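PDB 2D5F: glycinin A3B4 subunit from Glycine max, which serves as an 11S globulin seed storage protein of soybean, assembling into hexamers and probably providing nitrogen and carbon to the germinating seedling. Local coordinates for residues P38-A43 with G419-V424; L59-P64 with V162-G167; K398-V403 with D413-R418. All blocks are in the same frame, centred on the assembly; numbering follows the deposited sequence.

Contact 1: residues P38-A43 with G419-V424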
loop_
_atom_site.group_PDB
_atom_site.type_symbol
_atom_site.label_atom_id
_atom_site.label_comp_id
_atom_site.label_asym_id
_atom_site.label_seq_id
_atom_site.Cartn_x
_atom_site.Cartn_y
_atom_site.Cartn_z
ATOM N N PRO B 38 -35.994 -10.316 -2.386
ATOM C CA PRO B 38 -35.343 -9.441 -3.365
ATOM C C PRO B 38 -34.490 -8.313 -2.780
ATOM O O PRO B 38 -33.467 -7.946 -3.360
ATOM C CB PRO B 38 -36.513 -8.936 -4.234
ATOM C CG PRO B 38 -37.756 -9.264 -3.431
ATOM C CD PRO B 38 -37.404 -10.545 -2.738
ATOM N N GLU B 39 -34.894 -7.774 -1.634
ATOM C CA GLU B 39 -34.138 -6.688 -1.008
ATOM C C GLU B 39 -32.746 -7.172 -0.600
ATOM O O GLU B 39 -31.737 -6.490 -0.836
ATOM C CB GLU B 39 -34.883 -6.152 0.226
ATOM C CG GLU B 39 -36.295 -5.655 -0.072
ATOM C CD GLU B 39 -37.368 -6.731 0.081
ATOM O OE1 GLU B 39 -37.102 -7.918 -0.200
ATOM O OE2 GLU B 39 -38.498 -6.378 0.474
ATOM N N LEU B 40 -32.699 -8.356 0.004
ATOM C CA LEU B 40 -31.443 -8.941 0.450
ATOM C C LEU B 40 -30.572 -9.398 -0.721
ATOM O O LEU B 40 -29.341 -9.361 -0.635
ATOM C CB LEU B 40 -31.714 -10.104 1.412
ATOM C CG LEU B 40 -32.371 -9.689 2.740
ATOM C CD1 LEU B 40 -32.678 -10.931 3.592
ATOM C CD2 LEU B 40 -31.446 -8.737 3.501
ATOM N N GLN B 41 -31.202 -9.817 -1.815
ATOM C CA GLN B 41 -30.441 -10.239 -2.982
ATOM C C GLN B 41 -29.768 -9.015 -3.589
ATOM O O GLN B 41 -28.649 -9.099 -4.087
ATOM C CB GLN B 41 -31.345 -10.900 -4.023
ATOM C CG GLN B 41 -31.951 -12.200 -3.549
ATOM C CD GLN B 41 -32.553 -12.990 -4.677
ATOM O OE1 GLN B 41 -33.462 -12.520 -5.361
ATOM N NE2 GLN B 41 -32.048 -14.199 -4.886
ATOM N N CYS B 42 -30.453 -7.878 -3.539
ATOM C CA CYS B 42 -29.895 -6.644 -4.073
ATOM C C CYS B 42 -28.686 -6.230 -3.222
ATOM O O CYS B 42 -27.657 -5.804 -3.747
ATOM C CB CYS B 42 -30.966 -5.537 -4.084
ATOM S SG CYS B 42 -30.285 -3.847 -4.103
ATOM N N ALA B 43 -28.810 -6.394 -1.910
ATOM C CA ALA B 43 -27.746 -6.028 -0.976
ATOM C C ALA B 43 -26.597 -7.033 -0.952
ATOM O O ALA B 43 -25.487 -6.701 -0.539
ATOM C CB ALA B 43 -28.323 -5.864 0.420
ATOM N N GLY B 419 -36.619 -4.983 15.826
ATOM C CA GLY B 419 -36.634 -6.305 15.233
ATOM C C GLY B 419 -36.782 -6.353 13.729
ATOM O O GLY B 419 -36.623 -7.410 13.126
ATOM N N GLN B 420 -37.087 -5.219 13.110
ATOM C CA GLN B 420 -37.253 -5.193 11.668
ATOM C C GLN B 420 -35.973 -4.831 10.929
ATOM O O GLN B 420 -35.136 -4.089 11.434
ATOM C CB GLN B 420 -38.370 -4.224 11.287
ATOM C CG GLN B 420 -39.678 -4.590 11.946
ATOM C CD GLN B 420 -40.824 -3.762 11.445
ATOM O OE1 GLN B 420 -40.771 -2.535 11.475
ATOM N NE2 GLN B 420 -41.878 -4.428 10.983
ATOM N N LEU B 421 -35.858 -5.364 9.720
ATOM C CA LEU B 421 -34.697 -5.175 8.860
ATOM C C LEU B 421 -35.118 -4.419 7.602
ATOM O O LEU B 421 -36.082 -4.807 6.952
ATOM C CB LEU B 421 -34.158 -6.553 8.468
ATOM C CG LEU B 421 -32.752 -6.672 7.899
ATOM C CD1 LEU B 421 -31.757 -6.393 9.018
ATOM C CD2 LEU B 421 -32.533 -8.069 7.347
ATOM N N LEU B 422 -34.396 -3.355 7.252
ATOM C CA LEU B 422 -34.729 -2.581 6.057
ATOM C C LEU B 422 -33.480 -2.283 5.243
ATOM O O LEU B 422 -32.531 -1.666 5.737
ATOM C CB LEU B 422 -35.404 -1.257 6.422
ATOM C CG LEU B 422 -35.713 -0.378 5.202
ATOM C CD1 LEU B 422 -36.806 -1.048 4.363
ATOM C CD2 LEU B 422 -36.159 1.008 5.639
ATOM N N VAL B 423 -33.485 -2.725 3.992
ATOM C CA VAL B 423 -32.357 -2.502 3.101
ATOM C C VAL B 423 -32.436 -1.134 2.446
ATOM O O VAL B 423 -33.500 -0.734 1.957
ATOM C CB VAL B 423 -32.323 -3.552 1.976
ATOM C CG1 VAL B 423 -31.260 -3.177 0.934
ATOM C CG2 VAL B 423 -32.057 -4.923 2.560
ATOM N N VAL B 424 -31.317 -0.414 2.441
ATOM C CA VAL B 424 -31.264 0.880 1.786
ATOM C C VAL B 424 -30.161 0.760 0.738
ATOM O O VAL B 424 -28.972 0.833 1.051
ATOM C CB VAL B 424 -30.945 2.025 2.775
ATOM C CG1 VAL B 424 -30.871 3.357 2.022
ATOM C CG2 VAL B 424 -32.024 2.088 3.866
#

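Contact 2: residues L59-P64 with V162-G167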
loop_
_atom_site.group_PDB
_atom_site.type_symbol
_atom_site.label_atom_id
_atom_site.label_comp_id
_atom_site.label_asym_id
_atom_site.label_seq_id
_atom_site.Cartn_x
_atom_site.Cartn_y
_atom_site.Cartn_z
ATOM N N LEU B 59 -21.712 -23.904 19.504
ATOM C CA LEU B 59 -20.637 -24.781 19.050
ATOM C C LEU B 59 -19.795 -24.180 17.925
ATOM O O LEU B 59 -20.307 -23.494 17.036
ATOM C CB LEU B 59 -21.209 -26.133 18.622
ATOM C CG LEU B 59 -22.036 -26.848 19.704
ATOM C CD1 LEU B 59 -22.453 -28.227 19.209
ATOM C CD2 LEU B 59 -21.220 -26.969 20.985
ATOM N N PRO B 60 -18.483 -24.444 17.948
ATOM C CA PRO B 60 -17.556 -23.922 16.932
ATOM C C PRO B 60 -17.944 -24.162 15.477
ATOM O O PRO B 60 -18.309 -25.274 15.086
ATOM C CB PRO B 60 -16.222 -24.577 17.307
ATOM C CG PRO B 60 -16.638 -25.848 17.992
ATOM C CD PRO B 60 -17.806 -25.402 18.841
ATOM N N SER B 61 -17.866 -23.098 14.681
ATOM C CA SER B 61 -18.192 -23.166 13.263
ATOM C C SER B 61 -17.479 -22.053 12.500
ATOM O O SER B 61 -16.917 -21.138 13.102
ATOM C CB SER B 61 -19.693 -23.015 13.056
ATOM O OG SER B 61 -20.109 -21.685 13.321
ATOM N N TYR B 62 -17.498 -22.150 11.173
ATOM C CA TYR B 62 -16.900 -21.135 10.313
ATOM C C TYR B 62 -17.695 -21.035 9.008
ATOM O O TYR B 62 -18.384 -21.981 8.614
ATOM C CB TYR B 62 -15.431 -21.450 10.011
ATOM C CG TYR B 62 -15.195 -22.751 9.278
ATOM C CD1 TYR B 62 -15.083 -23.955 9.972
ATOM C CD2 TYR B 62 -15.074 -22.780 7.885
ATOM C CE1 TYR B 62 -14.851 -25.161 9.298
ATOM C CE2 TYR B 62 -14.849 -23.976 7.203
ATOM C CZ TYR B 62 -14.737 -25.163 7.918
ATOM O OH TYR B 62 -14.517 -26.347 7.254
ATOM N N SER B 63 -17.616 -19.875 8.363
ATOM C CA SER B 63 -18.306 -19.625 7.100
ATOM C C SER B 63 -17.317 -18.959 6.138
ATOM O O SER B 63 -16.384 -18.277 6.569
ATOM C CB SER B 63 -19.522 -18.722 7.320
ATOM O OG SER B 63 -20.498 -19.373 8.118
ATOM N N PRO B 64 -17.515 -19.143 4.824
ATOM C CA PRO B 64 -16.643 -18.577 3.786
ATOM C C PRO B 64 -16.825 -17.100 3.437
ATOM O O PRO B 64 -16.585 -16.696 2.301
ATOM C CB PRO B 64 -16.909 -19.489 2.593
ATOM C CG PRO B 64 -18.375 -19.750 2.727
ATOM C CD PRO B 64 -18.548 -20.007 4.225
ATOM N N VAL B 162 -22.721 -22.639 6.717
ATOM C CA VAL B 162 -22.131 -22.741 8.046
ATOM C C VAL B 162 -21.496 -24.122 8.203
ATOM O O VAL B 162 -22.182 -25.147 8.146
ATOM C CB VAL B 162 -23.181 -22.551 9.166
ATOM C CG1 VAL B 162 -22.481 -22.524 10.532
ATOM C CG2 VAL B 162 -23.948 -21.259 8.950
ATOM N N PHE B 163 -20.179 -24.146 8.376
ATOM C CA PHE B 163 -19.457 -25.399 8.550
ATOM C C PHE B 163 -19.247 -25.640 10.042
ATOM O O PHE B 163 -18.435 -24.962 10.672
ATOM C CB PHE B 163 -18.094 -25.348 7.841
ATOM C CG PHE B 163 -18.183 -25.261 6.339
ATOM C CD1 PHE B 163 -18.609 -24.089 5.714
ATOM C CD2 PHE B 163 -17.852 -26.359 5.549
ATOM C CE1 PHE B 163 -18.705 -24.015 4.322
ATOM C CE2 PHE B 163 -17.944 -26.296 4.156
ATOM C CZ PHE B 163 -18.370 -25.123 3.539
ATOM N N TYR B 164 -19.980 -26.590 10.619
ATOM C CA TYR B 164 -19.811 -26.867 12.041
ATOM C C TYR B 164 -18.701 -27.874 12.276
ATOM O O TYR B 164 -18.591 -28.873 11.563
ATOM C CB TYR B 164 -21.117 -27.376 12.676
ATOM C CG TYR B 164 -22.046 -26.264 13.103
ATOM C CD1 TYR B 164 -23.086 -25.834 12.276
ATOM C CD2 TYR B 164 -21.843 -25.590 14.311
ATOM C CE1 TYR B 164 -23.898 -24.754 12.641
ATOM C CE2 TYR B 164 -22.640 -24.516 14.680
ATOM C CZ TYR B 164 -23.663 -24.100 13.844
ATOM O OH TYR B 164 -24.430 -23.020 14.208
ATOM N N LEU B 165 -17.863 -27.589 13.265
ATOM C CA LEU B 165 -16.768 -28.478 13.614
ATOM C C LEU B 165 -17.235 -29.500 14.650
ATOM O O LEU B 165 -16.573 -30.511 14.882
ATOM C CB LEU B 165 -15.596 -27.667 14.175
ATOM C CG LEU B 165 -14.764 -26.901 13.143
ATOM C CD1 LEU B 165 -13.972 -25.809 13.817
ATOM C CD2 LEU B 165 -13.848 -27.873 12.426
ATOM N N ALA B 166 -18.377 -29.231 15.273
ATOM C CA ALA B 166 -18.915 -30.129 16.291
ATOM C C ALA B 166 -20.434 -30.121 16.331
ATOM O O ALA B 166 -21.080 -29.236 15.771
ATOM C CB ALA B 166 -18.368 -29.749 17.669
ATOM N N GLY B 167 -20.993 -31.120 17.005
ATOM C CA GLY B 167 -22.430 -31.227 17.142
ATOM C C GLY B 167 -23.156 -31.794 15.939
ATOM O O GLY B 167 -22.548 -32.202 14.949
#

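Contact 3: residues K398-V403 with D413-R418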
loop_
_atom_site.group_PDB
_atom_site.type_symbol
_atom_site.label_atom_id
_atom_site.label_comp_id
_atom_site.label_asym_id
_atom_site.label_seq_id
_atom_site.Cartn_x
_atom_site.Cartn_y
_atom_site.Cartn_z
ATOM N N LYS B 398 -39.198 3.043 17.600
ATOM C CA LYS B 398 -39.933 3.033 16.355
ATOM C C LYS B 398 -39.864 4.415 15.714
ATOM O O LYS B 398 -39.747 5.430 16.404
ATOM C CB LYS B 398 -41.382 2.649 16.672
ATOM C CG LYS B 398 -42.346 2.614 15.512
ATOM C CD LYS B 398 -43.704 2.134 16.016
ATOM C CE LYS B 398 -44.760 2.190 14.939
ATOM N NZ LYS B 398 -46.019 1.520 15.380
ATOM N N GLY B 399 -39.929 4.456 14.391
ATOM C CA GLY B 399 -39.880 5.732 13.710
ATOM C C GLY B 399 -40.354 5.635 12.280
ATOM O O GLY B 399 -40.553 4.544 11.754
ATOM N N ARG B 400 -40.533 6.787 11.652
ATOM C CA ARG B 400 -40.979 6.847 10.270
ATOM C C ARG B 400 -39.738 6.886 9.378
ATOM O O ARG B 400 -38.858 7.726 9.564
ATOM C CB ARG B 400 -41.834 8.103 10.058
ATOM C CG ARG B 400 -42.312 8.336 8.630
ATOM C CD ARG B 400 -43.321 7.296 8.182
ATOM N NE ARG B 400 -44.579 7.897 7.737
ATOM C CZ ARG B 400 -44.692 8.747 6.718
ATOM N NH1 ARG B 400 -45.880 9.240 6.385
ATOM N NH2 ARG B 400 -43.620 9.108 6.027
ATOM N N VAL B 401 -39.666 5.958 8.431
ATOM C CA VAL B 401 -38.534 5.883 7.515
ATOM C C VAL B 401 -39.017 6.015 6.078
ATOM O O VAL B 401 -40.078 5.494 5.712
ATOM C CB VAL B 401 -37.774 4.543 7.675
ATOM C CG1 VAL B 401 -36.595 4.479 6.712
ATOM C CG2 VAL B 401 -37.304 4.382 9.120
ATOM N N ARG B 402 -38.236 6.721 5.266
ATOM C CA ARG B 402 -38.570 6.933 3.865
ATOM C C ARG B 402 -37.331 6.733 2.999
ATOM O O ARG B 402 -36.281 7.319 3.264
ATOM C CB ARG B 402 -39.117 8.347 3.675
ATOM C CG ARG B 402 -40.187 8.692 4.699
ATOM C CD ARG B 402 -40.520 10.174 4.766
ATOM N NE ARG B 402 -41.311 10.457 5.962
ATOM C CZ ARG B 402 -41.932 11.606 6.202
ATOM N NH1 ARG B 402 -42.627 11.768 7.321
ATOM N NH2 ARG B 402 -41.865 12.591 5.322
ATOM N N VAL B 403 -37.458 5.880 1.987
ATOM C CA VAL B 403 -36.367 5.599 1.058
ATOM C C VAL B 403 -36.861 5.973 -0.338
ATOM O O VAL B 403 -37.916 5.513 -0.772
ATOM C CB VAL B 403 -35.969 4.104 1.087
ATOM C CG1 VAL B 403 -34.843 3.843 0.088
ATOM C CG2 VAL B 403 -35.525 3.705 2.501
ATOM N N ASP B 413 -41.900 3.788 2.715
ATOM C CA ASP B 413 -42.431 4.945 3.415
ATOM C C ASP B 413 -43.353 4.424 4.497
ATOM O O ASP B 413 -44.524 4.152 4.241
ATOM C CB ASP B 413 -43.227 5.839 2.455
ATOM C CG ASP B 413 -43.539 7.204 3.050
ATOM O OD1 ASP B 413 -43.604 7.313 4.291
ATOM O OD2 ASP B 413 -43.727 8.165 2.279
ATOM N N GLY B 414 -42.826 4.265 5.701
ATOM C CA GLY B 414 -43.657 3.763 6.775
ATOM C C GLY B 414 -42.928 3.680 8.091
ATOM O O GLY B 414 -41.810 4.166 8.229
ATOM N N GLU B 415 -43.581 3.063 9.066
ATOM C CA GLU B 415 -43.012 2.902 10.389
ATOM C C GLU B 415 -42.049 1.729 10.356
ATOM O O GLU B 415 -42.271 0.760 9.635
ATOM C CB GLU B 415 -44.118 2.610 11.408
ATOM C CG GLU B 415 -45.238 3.636 11.439
ATOM C CD GLU B 415 -44.751 5.010 11.842
ATOM O OE1 GLU B 415 -44.225 5.153 12.966
ATOM O OE2 GLU B 415 -44.890 5.947 11.031
ATOM N N LEU B 416 -40.984 1.830 11.138
ATOM C CA LEU B 416 -39.992 0.772 11.237
ATOM C C LEU B 416 -39.750 0.641 12.736
ATOM O O LEU B 416 -39.489 1.640 13.409
ATOM C CB LEU B 416 -38.700 1.177 10.518
ATOM C CG LEU B 416 -37.722 0.046 10.184
ATOM C CD1 LEU B 416 -38.375 -0.894 9.190
ATOM C CD2 LEU B 416 -36.432 0.624 9.603
ATOM N N ARG B 417 -39.857 -0.574 13.266
ATOM C CA ARG B 417 -39.667 -0.768 14.697
ATOM C C ARG B 417 -38.719 -1.900 15.061
ATOM O O ARG B 417 -38.250 -2.656 14.203
ATOM C CB ARG B 417 -41.013 -1.007 15.392
ATOM C CG ARG B 417 -41.673 -2.328 15.045
ATOM C CD ARG B 417 -42.531 -2.199 13.816
ATOM N NE ARG B 417 -43.757 -1.449 14.076
ATOM C CZ ARG B 417 -44.569 -1.013 13.118
ATOM N NH1 ARG B 417 -44.270 -1.256 11.848
ATOM N NH2 ARG B 417 -45.678 -0.348 13.424
ATOM N N ARG B 418 -38.460 -2.012 16.357
ATOM C CA ARG B 418 -37.561 -3.023 16.880
ATOM C C ARG B 418 -37.737 -4.401 16.251
ATOM O O ARG B 418 -38.853 -4.918 16.149
ATOM C CB ARG B 418 -37.727 -3.130 18.395
ATOM C CG ARG B 418 -36.816 -4.167 19.025
ATOM C CD ARG B 418 -37.017 -4.257 20.520
ATOM N NE ARG B 418 -36.110 -5.239 21.105
ATOM C CZ ARG B 418 -36.189 -5.682 22.355
ATOM N NH1 ARG B 418 -35.317 -6.580 22.798
ATOM N NH2 ARG B 418 -37.145 -5.231 23.163
#

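Contact 1: residues P38-A43 with G419-V424
Val423 sets its two methyl groups against one side of helix 38-43. Its CG1 lies anti to the backbone N (chi1 171°) and reaches the methyl of Ala43, with Val423 CG1 4.0 Å from Ala43 CB. The other branch, beside the backbone N, meets the first turn of the helix, where Val423 CG2 is 3.9 Å from Glu39 CB. Glu39 and Ala43 are one helical turn apart, and the carbonyl oxygen of Glu39 joins them: it accepts the helical bond from Ala43 N, while Val423 CG2 rests 3.8 Å from Glu39 O. The acidic end of Glu39 turns away from the strand. Its CG is anti to the carbonyl carbon and the chain bends at chi2 (91°), taking OE2 to the backbone N of Asn15, so that the aliphatic CB alone of this side chain packs on the valine.

In the two-cupin fold of the 11S globulins this is an interface between halves, since the short helix belongs to the N-terminal cupin region and strand 421-424 is the outermost strand, within the chain, of a sheet in the C-terminal one. The axes of helix 38-43 and strand 421-424 come within 8.6 Å and cross at 47°.

Leu40 extends the apolar patch along the strand. A single methyl serves two partners: Leu40 CD2 is 4.0 Å from Val423 CG2, and the same Leu40 CD2 is 4.1 Å from Leu421 CD2. The two leucine side chains cross at about a right angle and meet through these terminal methyls. Leu421 also packs on Trp33 and Val47 from the N-terminal half and on Val391 and Tyr393 of the adjoining strand. On the helix, Cys42 is tied to Cys9 by a disulfide.

Contact 2: residues L59-P64 with V162-G167
Tyr62 and Phe163 form the hydrogen-bonded pair of a short antiparallel ladder in the N-terminal cupin, where strand 163-164 pairs with strand 56-62. Their rings point to the same side of the sheet with planes only 13° apart, yet they are slid so far past each other that overlap is slight. What meets the face of the Tyr62 ring is instead the root of the Phe163 side chain: Phe163 CB lies over it, 3.5 Å from the Tyr62 ring centroid, as a CH-pi contact. The tyrosine reaches this place because its CG stands between the backbone N and carbonyl carbon (chi1 61°). Beyond the contact, the Tyr62 ring stacks with Trp384 of a second subunit and its OH bonds to Asn427 O there, which places Tyr62 at a subunit interface.

On the opposite side of the sheet Ser61 CB lies over a face of Tyr164, 3.9 Å from its ring centroid. The Tyr164 OH is hydrogen-bonded to Glu172 and to His58, a residue of the carbonate pocket. Three backbone bonds hold the ladder; the straightest, from Leu165 N to Pro60 O, measures 3.0 Å. Farther along, Leu59 CD1 packs 3.6 Å from Gly167 CA.

Contact 3: residues K398-V403 with D413-R418
Lys398 and Arg417 lie side by side, pointing the same way, at one end of an antiparallel beta-hairpin in the C-terminal cupin. Lys398, with the largest share of buried surface here, is fully extended, its CG anti to the backbone N (chi1 178°). Its aliphatic length runs past the CB of Arg417 and crosses Glu415 at about a right angle, with Lys398 CE 3.6 Å from Glu415 OE1. The close approach of the lysine amine to the Arg417 guanidinium brings two donors together, so the modelled ends of these side chains are doubtful.

Asp413, second in buried surface, lies at the other end. Its carboxylate forms a salt bridge to Arg400, and OD1 lies over a face of the guanidinium, the two planes being 71° apart; the modelled separation is so short that the exact geometry is doubtful. Glu415 adds a long bridge from the guanidinium edge, Glu415 OE2 to Arg400 NE at 3.8 Å, completing a network around one arginine.

Backbone bonds link Gly399 with Leu416 and Val401 with Gly414, each in both directions. The sheet's buried face carries Val401 and Leu416, which both pack on Leu422; between them, Val401 CG2 touches Leu416 CB at 3.8 Å.

Overall arrangement
From the N terminus, helix 38-43 opens the longest loop, which closes only when strand 421-424 of the second cupin reaches it in contact 1. Both other contacts are nested inside this loop. Contact 2 closes first, as segment 162-167 returns to strand 56-62 within the first cupin; contact 3 follows in series as a local hairpin within the second. These two lie on opposite sides of the chain's centre, their own centres about 35 Å apart. Contacts 1 and 3 adjoin: strand 415-417 is followed, after the turn 418-420, by strand 421-424, and Leu422 CD2 packs 3.7 Å from Val401 CG1. Contact 1 joins the two cupin halves, whereas contact 2 faces a second subunit.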